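Local coordinates for protein Hydrogenase/urease maturation factor HypB (Helicobacter pylori, PDB 4LPS) that is required for nickel insertion into [NiFe] hydrogenase and for urease maturation, acting as a metal-binding GTPase of low intrinsic activity, at residues 50-55 and 134-139. Residues are numbered along the deposited sequence; the frame is centred on the assembly and turned at random.
Sequences NFMSSP and IENVGN. With MG (magnesium ion), chain C; PO4 (phosphate ion), chain E.
Phe51 N donates to Ile134 O at 2.8 Å, and Asn136 N returns a bond to Phe51 O at 3.0 Å; the two flank Glu135, as expected where neighbouring strands run parallel. Farther along, a third backbone bond, from Asn139 N to Ser53 O at 2.8 Å, ties the two segments together. Water 1 bridges the same segments, accepting from Ser53 N and lying 2.7 Å from both Val137 O and Asn139 O.

One bond joins side chains. Asn136 ND2 reaches Asn50 OD1 at 3.2 Å with the donor tilted 16° from the carbonyl plane, and the amide planes are 51° apart. Asn50 places its amide here because CG lies anti to the backbone N (chi1 172°), while its ND2 donates to Asn153 on the next strand. The other end of the Asn136 amide is also held: OD1 accepts from Val137 N and from Leu108 N, which fixes the rotation of the group.

On the face shared with Phe51, the extended Glu135 side chain binds magnesium through OE1 at 2.4 Å; Thr60, Asp86, a phosphate oxygen and water 2 are further ligands. Gly138 N makes a weak bond to phosphate O1. Met52 CG lies alongside Asn136 CB at 3.8 Å, Ile134 CG2 meets Asn50 OD1, and Pro55 CG comes within 3.6 Å of Gly138 O.

These are neighbouring central strands in the parallel sheet of a SIMIBI-class P-loop GTPase, one leading into the P-loop and the other carrying the magnesium ligand Glu135, and their C-terminal ends hold the nucleotide and magnesium.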
loop_
_atom_site.group_PDB
_atom_site.type_symbol
_atom_site.label_atom_id
_atom_site.label_comp_id
_atom_site.label_asym_id
_atom_site.label_seq_id
_atom_site.Cartn_x
_atom_site.Cartn_y
_atom_site.Cartn_z
ATOM N N ASN A 50 3.413 -0.332 -2.297
ATOM C CA ASN A 50 2.829 1.001 -2.210
ATOM C C ASN A 50 1.317 0.912 -2.021
ATOM O O ASN A 50 0.588 0.545 -2.946
ATOM C CB ASN A 50 3.176 1.810 -3.466
ATOM C CG ASN A 50 2.454 3.138 -3.527
ATOM O OD1 ASN A 50 2.233 3.788 -2.506
ATOM N ND2 ASN A 50 2.085 3.552 -4.736
ATOM N N PHE A 51 0.852 1.231 -0.816
ATOM C CA PHE A 51 -0.572 1.142 -0.501
ATOM C C PHE A 51 -1.279 2.481 -0.673
ATOM O O PHE A 51 -0.893 3.484 -0.072
ATOM C CB PHE A 51 -0.772 0.619 0.921
ATOM C CG PHE A 51 -0.527 -0.854 1.059
ATOM C CD1 PHE A 51 -1.520 -1.771 0.738
ATOM C CD2 PHE A 51 0.698 -1.327 1.507
ATOM C CE1 PHE A 51 -1.294 -3.136 0.862
ATOM C CE2 PHE A 51 0.931 -2.688 1.635
ATOM C CZ PHE A 51 -0.066 -3.593 1.315
ATOM N N MET A 52 -2.323 2.483 -1.496
ATOM C CA MET A 52 -3.087 3.687 -1.772
ATOM C C MET A 52 -4.563 3.473 -1.473
ATOM O O MET A 52 -5.088 2.377 -1.666
ATOM C CB MET A 52 -2.884 4.100 -3.229
ATOM C CG MET A 52 -1.483 4.617 -3.517
ATOM S SD MET A 52 -1.177 4.813 -5.279
ATOM C CE MET A 52 -1.336 3.112 -5.825
ATOM N N SER A 53 -5.217 4.516 -0.970
ATOM C CA SER A 53 -6.645 4.464 -0.676
ATOM C C SER A 53 -7.154 5.854 -0.336
ATOM O O SER A 53 -6.377 6.803 -0.256
ATOM C CB SER A 53 -6.932 3.512 0.487
ATOM O OG SER A 53 -6.659 4.142 1.725
ATOM N N SER A 54 -8.460 5.963 -0.115
ATOM C CA SER A 54 -9.034 7.162 0.476
ATOM C C SER A 54 -8.547 7.286 1.913
ATOM O O SER A 54 -8.088 6.302 2.497
ATOM C CB SER A 54 -10.564 7.113 0.446
ATOM O OG SER A 54 -11.056 6.887 -0.859
ATOM N N PRO A 55 -8.612 8.499 2.483
ATOM C CA PRO A 55 -8.378 8.589 3.927
ATOM C C PRO A 55 -9.321 7.667 4.704
ATOM O O PRO A 55 -10.525 7.655 4.427
ATOM C CB PRO A 55 -8.664 10.061 4.243
ATOM C CG PRO A 55 -8.454 10.775 2.939
ATOM C CD PRO A 55 -8.902 9.812 1.882
ATOM N N ILE A 134 5.261 1.319 1.750
ATOM C CA ILE A 134 4.903 2.722 1.641
ATOM C C ILE A 134 3.401 2.888 1.840
ATOM O O ILE A 134 2.606 2.363 1.055
ATOM C CB ILE A 134 5.317 3.302 0.268
ATOM C CG1 ILE A 134 6.830 3.173 0.072
ATOM C CG2 ILE A 134 4.884 4.755 0.134
ATOM C CD1 ILE A 134 7.291 3.443 -1.345
ATOM N N GLU A 135 3.009 3.587 2.901
ATOM C CA GLU A 135 1.612 3.972 3.053
ATOM C C GLU A 135 1.430 5.387 2.531
ATOM O O GLU A 135 1.883 6.355 3.142
ATOM C CB GLU A 135 1.137 3.863 4.508
ATOM C CG GLU A 135 -0.370 4.096 4.637
ATOM C CD GLU A 135 -0.872 4.133 6.065
ATOM O OE1 GLU A 135 -1.696 5.018 6.382
ATOM O OE2 GLU A 135 -0.452 3.281 6.874
ATOM N N ASN A 136 0.787 5.493 1.375
ATOM C CA ASN A 136 0.642 6.771 0.701
ATOM C C ASN A 136 -0.361 7.692 1.386
ATOM O O ASN A 136 -1.146 7.257 2.232
ATOM C CB ASN A 136 0.232 6.552 -0.755
ATOM C CG ASN A 136 0.959 7.475 -1.708
ATOM O OD1 ASN A 136 1.004 8.689 -1.498
ATOM N ND2 ASN A 136 1.540 6.906 -2.761
ATOM N N VAL A 137 -0.301 8.971 1.028
ATOM C CA VAL A 137 -1.278 9.963 1.463
ATOM C C VAL A 137 -2.691 9.515 1.099
ATOM O O VAL A 137 -2.922 9.012 -0.005
ATOM C CB VAL A 137 -0.996 11.339 0.827
ATOM C CG1 VAL A 137 -2.029 12.366 1.272
ATOM C CG2 VAL A 137 0.412 11.803 1.180
ATOM N N GLY A 138 -3.627 9.672 2.032
ATOM C CA GLY A 138 -5.018 9.367 1.749
ATOM C C GLY A 138 -5.541 10.224 0.612
ATOM O O GLY A 138 -5.678 11.443 0.752
ATOM N N ASN A 139 -5.834 9.569 -0.509
ATOM C CA ASN A 139 -6.202 10.232 -1.757
ATOM C C ASN A 139 -6.434 9.169 -2.828
ATOM O O ASN A 139 -5.553 8.346 -3.085
ATOM C CB ASN A 139 -5.109 11.218 -2.187
ATOM C CG ASN A 139 -5.507 12.055 -3.391
ATOM O OD1 ASN A 139 -6.573 11.867 -3.976
ATOM N ND2 ASN A 139 -4.657 13.007 -3.748
HETATM MG MG MG C . -3.224 5.858 8.082
HETATM P P PO4 E . -4.620 8.276 5.807
HETATM O O1 PO4 E . -3.386 8.748 5.081
HETATM O O2 PO4 E . -4.199 7.432 6.982
HETATM O O3 PO4 E . -5.402 9.468 6.296
HETATM O O4 PO4 E . -5.470 7.461 4.869
HETATM O O HOH W 1 -3.666 7.081 -1.706
HETATM O O HOH W 2 -4.660 6.489 9.714
#